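Local coordinates for protein SAM dependent methyltransferase (Agrobacterium tumefaciens, PDB 2IGT) that binds S-adenosylmethionine and probably transfers its methyl group to a substrate that is not identified, at residues P113-F121 with V133-E142. Sequence-based numbering, arbitrary orientation. Where two conformers were deposited one is given.
Sequences PLSLLGVEF and VFPEQIVHWE. With FMT (formic acid), chain I.
The rim of the Trp-141 indole meets Leu-116 CD1 of the hairpin, which lies near the ring plane and 3.7 Å from Trp-141 CZ3; Val-133 CG2, of the same segment as the indole, also lies at its edge. One indole face carries backbone of its own segment, with Gln-137 O 3.2 Å above the plane and offset toward the rim. The Phe-121 ring has Leu-114 CB over one face and Leu-116 CG at its in-plane edge. The Val-133 and Phe-121 side chains cross at about a right angle, with Val-133 CB 3.5 Å from Phe-121 CE2 and both methyls also touching the ring. Phe-121 CG stands between the backbone N and the carbonyl carbon (chi1 62°), which swings the far side of the ring to Val-133. Residues 113-121 form a tight beta hairpin, closed by a type I' turn from Leu-116 to Val-119, whose central residues Leu-117 and Gly-118 both have positive phi. Residues 133-142 lead through a 3-10 segment into helix 138-150 of the methyltransferase domain. Leu-116 CD1 also reaches Pro-135 CB (3.8 Å), bridging the proline and the indole. At the turn, the two methyls of Leu-117 part: CD2 packs on Trp-141 CB (3.7 Å), while CD1 touches Glu-142 CG and, more distantly, Ile-138 CD1 (4.2 Å). No hydrogen bond spans the contact. Helix 166-173 touches Trp-141 and Val-119 through side chains. Phe-134, whose side chain leaves the backbone away from the hairpin, touches S-adenosylmethionine and belongs to its pocket.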
ATOM      1  N   PRO A 113       2.486  -0.998 -30.775  1.00 22.20           N
ATOM      2  CA  PRO A 113       3.000   0.274 -31.299  1.00 22.19           C
ATOM      3  C   PRO A 113       1.914   1.186 -31.882  1.00 22.48           C
ATOM      4  O   PRO A 113       0.983   0.727 -32.577  1.00 22.55           O
ATOM      5  CB  PRO A 113       4.008  -0.167 -32.370  1.00 23.09           C
ATOM      6  CG  PRO A 113       3.462  -1.502 -32.866  1.00 22.61           C
ATOM      7  CD  PRO A 113       2.739  -2.136 -31.691  1.00 22.28           C
ATOM      8  N   LEU A 114       2.027   2.471 -31.565  1.00 21.52           N
ATOM      9  CA  LEU A 114       1.116   3.498 -32.056  1.00 21.48           C
ATOM     10  C   LEU A 114       1.910   4.704 -32.533  1.00 21.66           C
ATOM     11  O   LEU A 114       3.093   4.850 -32.177  1.00 21.35           O
ATOM     12  CB  LEU A 114       0.179   3.965 -30.928  1.00 20.21           C
ATOM     13  CG  LEU A 114      -0.856   2.954 -30.434  1.00 20.77           C
ATOM     14  CD1 LEU A 114      -1.650   3.487 -29.266  1.00 18.35           C
ATOM     15  CD2 LEU A 114      -1.788   2.551 -31.578  1.00 21.11           C
ATOM     16  N   SER A 115       1.293   5.556 -33.349  0.50 21.41           N
ATOM     17  CA  SER A 115       1.899   6.849 -33.674  0.50 22.21           C
ATOM     18  C   SER A 115       0.849   7.921 -33.929  0.50 22.60           C
ATOM     19  O   SER A 115      -0.165   7.671 -34.561  0.50 22.65           O
ATOM     20  CB  SER A 115       2.902   6.752 -34.837  0.50 22.23           C
ATOM     21  OG  SER A 115       2.263   6.762 -36.098  0.50 22.21           O
ATOM     22  N   LEU A 116       1.101   9.110 -33.400  1.00 22.91           N
ATOM     23  CA  LEU A 116       0.192  10.244 -33.548  1.00 24.12           C
ATOM     24  C   LEU A 116       1.071  11.451 -33.759  1.00 24.98           C
ATOM     25  O   LEU A 116       2.103  11.603 -33.094  1.00 25.03           O
ATOM     26  CB  LEU A 116      -0.703  10.450 -32.313  1.00 24.46           C
ATOM     27  CG  LEU A 116      -1.831   9.442 -32.028  1.00 25.73           C
ATOM     28  CD1 LEU A 116      -2.527   9.769 -30.689  1.00 26.47           C
ATOM     29  CD2 LEU A 116      -2.861   9.344 -33.210  1.00 28.12           C
ATOM     30  N   LEU A 117       0.681  12.289 -34.713  1.00 25.30           N
ATOM     31  CA  LEU A 117       1.409  13.513 -34.987  1.00 26.19           C
ATOM     32  C   LEU A 117       2.906  13.258 -35.178  1.00 25.75           C
ATOM     33  O   LEU A 117       3.728  14.042 -34.751  1.00 26.93           O
ATOM     34  CB  LEU A 117       1.169  14.529 -33.843  1.00 25.81           C
ATOM     35  CG  LEU A 117       1.175  15.992 -34.267  1.00 27.61           C
ATOM     36  CD1 LEU A 117       0.108  16.236 -35.356  1.00 28.20           C
ATOM     37  CD2 LEU A 117       0.963  16.885 -33.030  1.00 27.04           C
ATOM     38  N   GLY A 118       3.269  12.159 -35.824  1.00 25.47           N
ATOM     39  CA  GLY A 118       4.673  11.900 -36.134  1.00 24.83           C
ATOM     40  C   GLY A 118       5.514  11.260 -35.031  1.00 25.21           C
ATOM     41  O   GLY A 118       6.690  10.965 -35.235  1.00 25.17           O
ATOM     42  N   VAL A 119       4.907  11.024 -33.875  1.00 24.39           N
ATOM     43  CA  VAL A 119       5.599  10.483 -32.701  1.00 24.50           C
ATOM     44  C   VAL A 119       5.175   9.022 -32.476  1.00 24.08           C
ATOM     45  O   VAL A 119       3.973   8.730 -32.391  1.00 24.34           O
ATOM     46  CB  VAL A 119       5.227  11.337 -31.430  1.00 24.80           C
ATOM     47  CG1 VAL A 119       5.634  10.656 -30.148  1.00 25.31           C
ATOM     48  CG2 VAL A 119       5.862  12.730 -31.529  1.00 25.38           C
ATOM     49  N   GLU A 120       6.153   8.126 -32.356  0.50 23.60           N
ATOM     50  CA  GLU A 120       5.900   6.710 -32.092  0.50 23.81           C
ATOM     51  C   GLU A 120       5.936   6.408 -30.587  0.50 23.67           C
ATOM     52  O   GLU A 120       6.850   6.838 -29.878  0.50 23.63           O
ATOM     53  CB  GLU A 120       6.905   5.833 -32.854  0.50 24.28           C
ATOM     54  CG  GLU A 120       6.612   5.673 -34.356  0.50 25.42           C
ATOM     55  CD  GLU A 120       6.944   6.901 -35.178  0.50 28.47           C
ATOM     56  OE1 GLU A 120       7.981   7.552 -34.893  0.50 29.31           O
ATOM     57  OE2 GLU A 120       6.178   7.214 -36.120  0.50 29.16           O
ATOM     58  N   PHE A 121       4.937   5.670 -30.104  1.00 23.13           N
ATOM     59  CA  PHE A 121       4.790   5.388 -28.673  1.00 22.55           C
ATOM     60  C   PHE A 121       4.036   4.071 -28.499  1.00 22.67           C
ATOM     61  O   PHE A 121       3.576   3.486 -29.477  1.00 23.19           O
ATOM     62  CB  PHE A 121       4.073   6.532 -27.933  1.00 22.13           C
ATOM     63  CG  PHE A 121       2.664   6.783 -28.408  1.00 23.17           C
ATOM     64  CD1 PHE A 121       2.422   7.609 -29.496  1.00 23.86           C
ATOM     65  CD2 PHE A 121       1.572   6.220 -27.738  1.00 22.55           C
ATOM     66  CE1 PHE A 121       1.110   7.837 -29.940  1.00 24.19           C
ATOM     67  CE2 PHE A 121       0.272   6.431 -28.180  1.00 22.71           C
ATOM     68  CZ  PHE A 121       0.040   7.253 -29.279  1.00 23.29           C
ATOM     69  N   VAL A 133      -2.385   6.693 -23.564  1.00 19.85           N
ATOM     70  CA  VAL A 133      -2.484   7.925 -24.344  1.00 20.15           C
ATOM     71  C   VAL A 133      -3.913   8.446 -24.264  1.00 20.35           C
ATOM     72  O   VAL A 133      -4.859   7.659 -24.153  1.00 20.23           O
ATOM     73  CB  VAL A 133      -2.030   7.706 -25.834  1.00 20.27           C
ATOM     74  CG1 VAL A 133      -2.893   6.634 -26.561  1.00 21.32           C
ATOM     75  CG2 VAL A 133      -1.942   9.028 -26.624  1.00 20.83           C
ATOM     76  N   PHE A 134      -4.038   9.770 -24.276  1.00 19.49           N
ATOM     77  CA  PHE A 134      -5.299  10.473 -24.398  1.00 20.35           C
ATOM     78  C   PHE A 134      -5.288  11.114 -25.784  1.00 20.54           C
ATOM     79  O   PHE A 134      -4.831  12.253 -25.943  1.00 20.02           O
ATOM     80  CB  PHE A 134      -5.424  11.526 -23.273  1.00 19.92           C
ATOM     81  CG  PHE A 134      -5.645  10.938 -21.910  1.00 20.79           C
ATOM     82  CD1 PHE A 134      -6.938  10.672 -21.443  1.00 21.75           C
ATOM     83  CD2 PHE A 134      -4.573  10.638 -21.096  1.00 21.35           C
ATOM     84  CE1 PHE A 134      -7.150  10.130 -20.173  1.00 25.23           C
ATOM     85  CE2 PHE A 134      -4.772  10.072 -19.826  1.00 22.11           C
ATOM     86  CZ  PHE A 134      -6.068   9.825 -19.359  1.00 23.11           C
ATOM     87  N   PRO A 135      -5.744  10.372 -26.820  1.00 20.73           N
ATOM     88  CA  PRO A 135      -5.480  10.832 -28.187  1.00 20.44           C
ATOM     89  C   PRO A 135      -6.172  12.134 -28.554  1.00 20.79           C
ATOM     90  O   PRO A 135      -5.735  12.833 -29.471  1.00 19.46           O
ATOM     91  CB  PRO A 135      -5.999   9.692 -29.076  1.00 21.29           C
ATOM     92  CG  PRO A 135      -6.841   8.850 -28.208  1.00 21.65           C
ATOM     93  CD  PRO A 135      -6.493   9.097 -26.775  1.00 21.02           C
ATOM     94  N   GLU A 136      -7.246  12.459 -27.848  1.00 20.43           N
ATOM     95  CA  GLU A 136      -7.930  13.749 -28.083  1.00 21.75           C
ATOM     96  C   GLU A 136      -6.994  14.943 -27.846  1.00 21.36           C
ATOM     97  O   GLU A 136      -7.174  16.013 -28.449  1.00 21.52           O
ATOM     98  CB  GLU A 136      -9.182  13.879 -27.187  1.00 21.48           C
ATOM     99  CG  GLU A 136      -8.928  13.947 -25.690  1.00 21.29           C
ATOM    100  CD  GLU A 136      -8.835  12.585 -25.000  1.00 22.21           C
ATOM    101  OE1 GLU A 136      -8.613  11.549 -25.667  1.00 19.98           O
ATOM    102  OE2 GLU A 136      -8.990  12.538 -23.762  1.00 21.53           O
ATOM    103  N   GLN A 137      -5.998  14.752 -26.973  1.00 21.07           N
ATOM    104  CA  GLN A 137      -4.999  15.785 -26.660  1.00 20.09           C
ATOM    105  C   GLN A 137      -4.184  16.227 -27.890  1.00 20.68           C
ATOM    106  O   GLN A 137      -3.438  17.209 -27.827  1.00 20.17           O
ATOM    107  CB  GLN A 137      -4.083  15.323 -25.511  1.00 19.44           C
ATOM    108  CG  GLN A 137      -4.807  15.245 -24.131  1.00 21.79           C
ATOM    109  CD  GLN A 137      -5.157  16.623 -23.585  1.00 25.00           C
ATOM    110  OE1 GLN A 137      -4.413  17.595 -23.793  1.00 28.61           O
ATOM    111  NE2 GLN A 137      -6.286  16.726 -22.898  1.00 22.35           N
ATOM    112  N   ILE A 138      -4.350  15.517 -29.011  1.00 20.04           N
ATOM    113  CA  ILE A 138      -3.703  15.910 -30.271  1.00 20.20           C
ATOM    114  C   ILE A 138      -3.998  17.358 -30.678  1.00 20.18           C
ATOM    115  O   ILE A 138      -3.154  18.015 -31.279  1.00 18.88           O
ATOM    116  CB  ILE A 138      -4.054  14.966 -31.440  1.00 20.39           C
ATOM    117  CG1 ILE A 138      -3.049  15.171 -32.601  1.00 20.23           C
ATOM    118  CG2 ILE A 138      -5.532  15.160 -31.885  1.00 20.61           C
ATOM    119  CD1 ILE A 138      -3.146  14.154 -33.747  1.00 21.10           C
ATOM    120  N   VAL A 139      -5.188  17.862 -30.340  1.00 19.97           N
ATOM    121  CA  VAL A 139      -5.474  19.267 -30.614  1.00 20.76           C
ATOM    122  C   VAL A 139      -4.461  20.193 -29.883  1.00 20.21           C
ATOM    123  O   VAL A 139      -3.920  21.119 -30.496  1.00 19.29           O
ATOM    124  CB  VAL A 139      -6.940  19.636 -30.291  1.00 20.78           C
ATOM    125  CG1 VAL A 139      -7.246  21.062 -30.724  1.00 21.83           C
ATOM    126  CG2 VAL A 139      -7.892  18.646 -30.980  1.00 21.47           C
ATOM    127  N   HIS A 140      -4.192  19.934 -28.603  1.00 19.91           N
ATOM    128  CA  HIS A 140      -3.203  20.737 -27.855  1.00 20.45           C
ATOM    129  C   HIS A 140      -1.782  20.439 -28.352  1.00 20.03           C
ATOM    130  O   HIS A 140      -0.949  21.338 -28.398  1.00 19.13           O
ATOM    131  CB  HIS A 140      -3.262  20.498 -26.328  1.00 20.34           C
ATOM    132  CG  HIS A 140      -4.587  20.836 -25.699  1.00 20.88           C
ATOM    133  ND1 HIS A 140      -5.121  22.113 -25.709  1.00 19.21           N
ATOM    134  CD2 HIS A 140      -5.464  20.063 -25.009  1.00 21.33           C
ATOM    135  CE1 HIS A 140      -6.290  22.101 -25.086  1.00 22.04           C
ATOM    136  NE2 HIS A 140      -6.520  20.873 -24.646  1.00 22.88           N
ATOM    137  N   TRP A 141      -1.508  19.184 -28.728  1.00 19.85           N
ATOM    138  CA  TRP A 141      -0.186  18.850 -29.288  1.00 20.21           C
ATOM    139  C   TRP A 141       0.094  19.589 -30.580  1.00 20.76           C
ATOM    140  O   TRP A 141       1.248  19.980 -30.833  1.00 20.63           O
ATOM    141  CB  TRP A 141      -0.011  17.354 -29.538  1.00 20.45           C
ATOM    142  CG  TRP A 141      -0.282  16.504 -28.356  1.00 21.67           C
ATOM    143  CD1 TRP A 141      -0.190  16.855 -27.038  1.00 21.36           C
ATOM    144  CD2 TRP A 141      -0.679  15.126 -28.386  1.00 21.89           C
ATOM    145  NE1 TRP A 141      -0.544  15.773 -26.243  1.00 21.12           N
ATOM    146  CE2 TRP A 141      -0.844  14.707 -27.048  1.00 21.94           C
ATOM    147  CE3 TRP A 141      -0.920  14.213 -29.419  1.00 23.20           C
ATOM    148  CZ2 TRP A 141      -1.246  13.402 -26.709  1.00 22.60           C
ATOM    149  CZ3 TRP A 141      -1.340  12.910 -29.084  1.00 22.77           C
ATOM    150  CH2 TRP A 141      -1.486  12.528 -27.736  1.00 22.48           C
ATOM    151  N   GLU A 142      -0.956  19.774 -31.387  0.60 20.93           N
ATOM    152  CA  GLU A 142      -0.880  20.544 -32.625  0.60 21.42           C
ATOM    153  C   GLU A 142      -0.551  22.013 -32.369  0.60 20.96           C
ATOM    154  O   GLU A 142       0.301  22.594 -33.062  0.60 20.77           O
ATOM    155  CB  GLU A 142      -2.173  20.374 -33.446  0.60 21.56           C
ATOM    156  CG  GLU A 142      -2.238  19.002 -34.130  0.60 22.39           C
ATOM    157  CD  GLU A 142      -3.602  18.632 -34.715  0.60 23.72           C
ATOM    158  OE1 GLU A 142      -4.655  19.136 -34.258  0.60 27.25           O
ATOM    159  OE2 GLU A 142      -3.613  17.790 -35.636  0.60 27.47           O
TER
HETATM  160  C   FMT I1013      -5.480   6.904 -21.435  1.00 33.56           C
HETATM  161  O1  FMT I1013      -4.355   6.456 -21.204  1.00 33.56           O
HETATM  162  O2  FMT I1013      -6.445   6.245 -21.822  1.00 34.27           O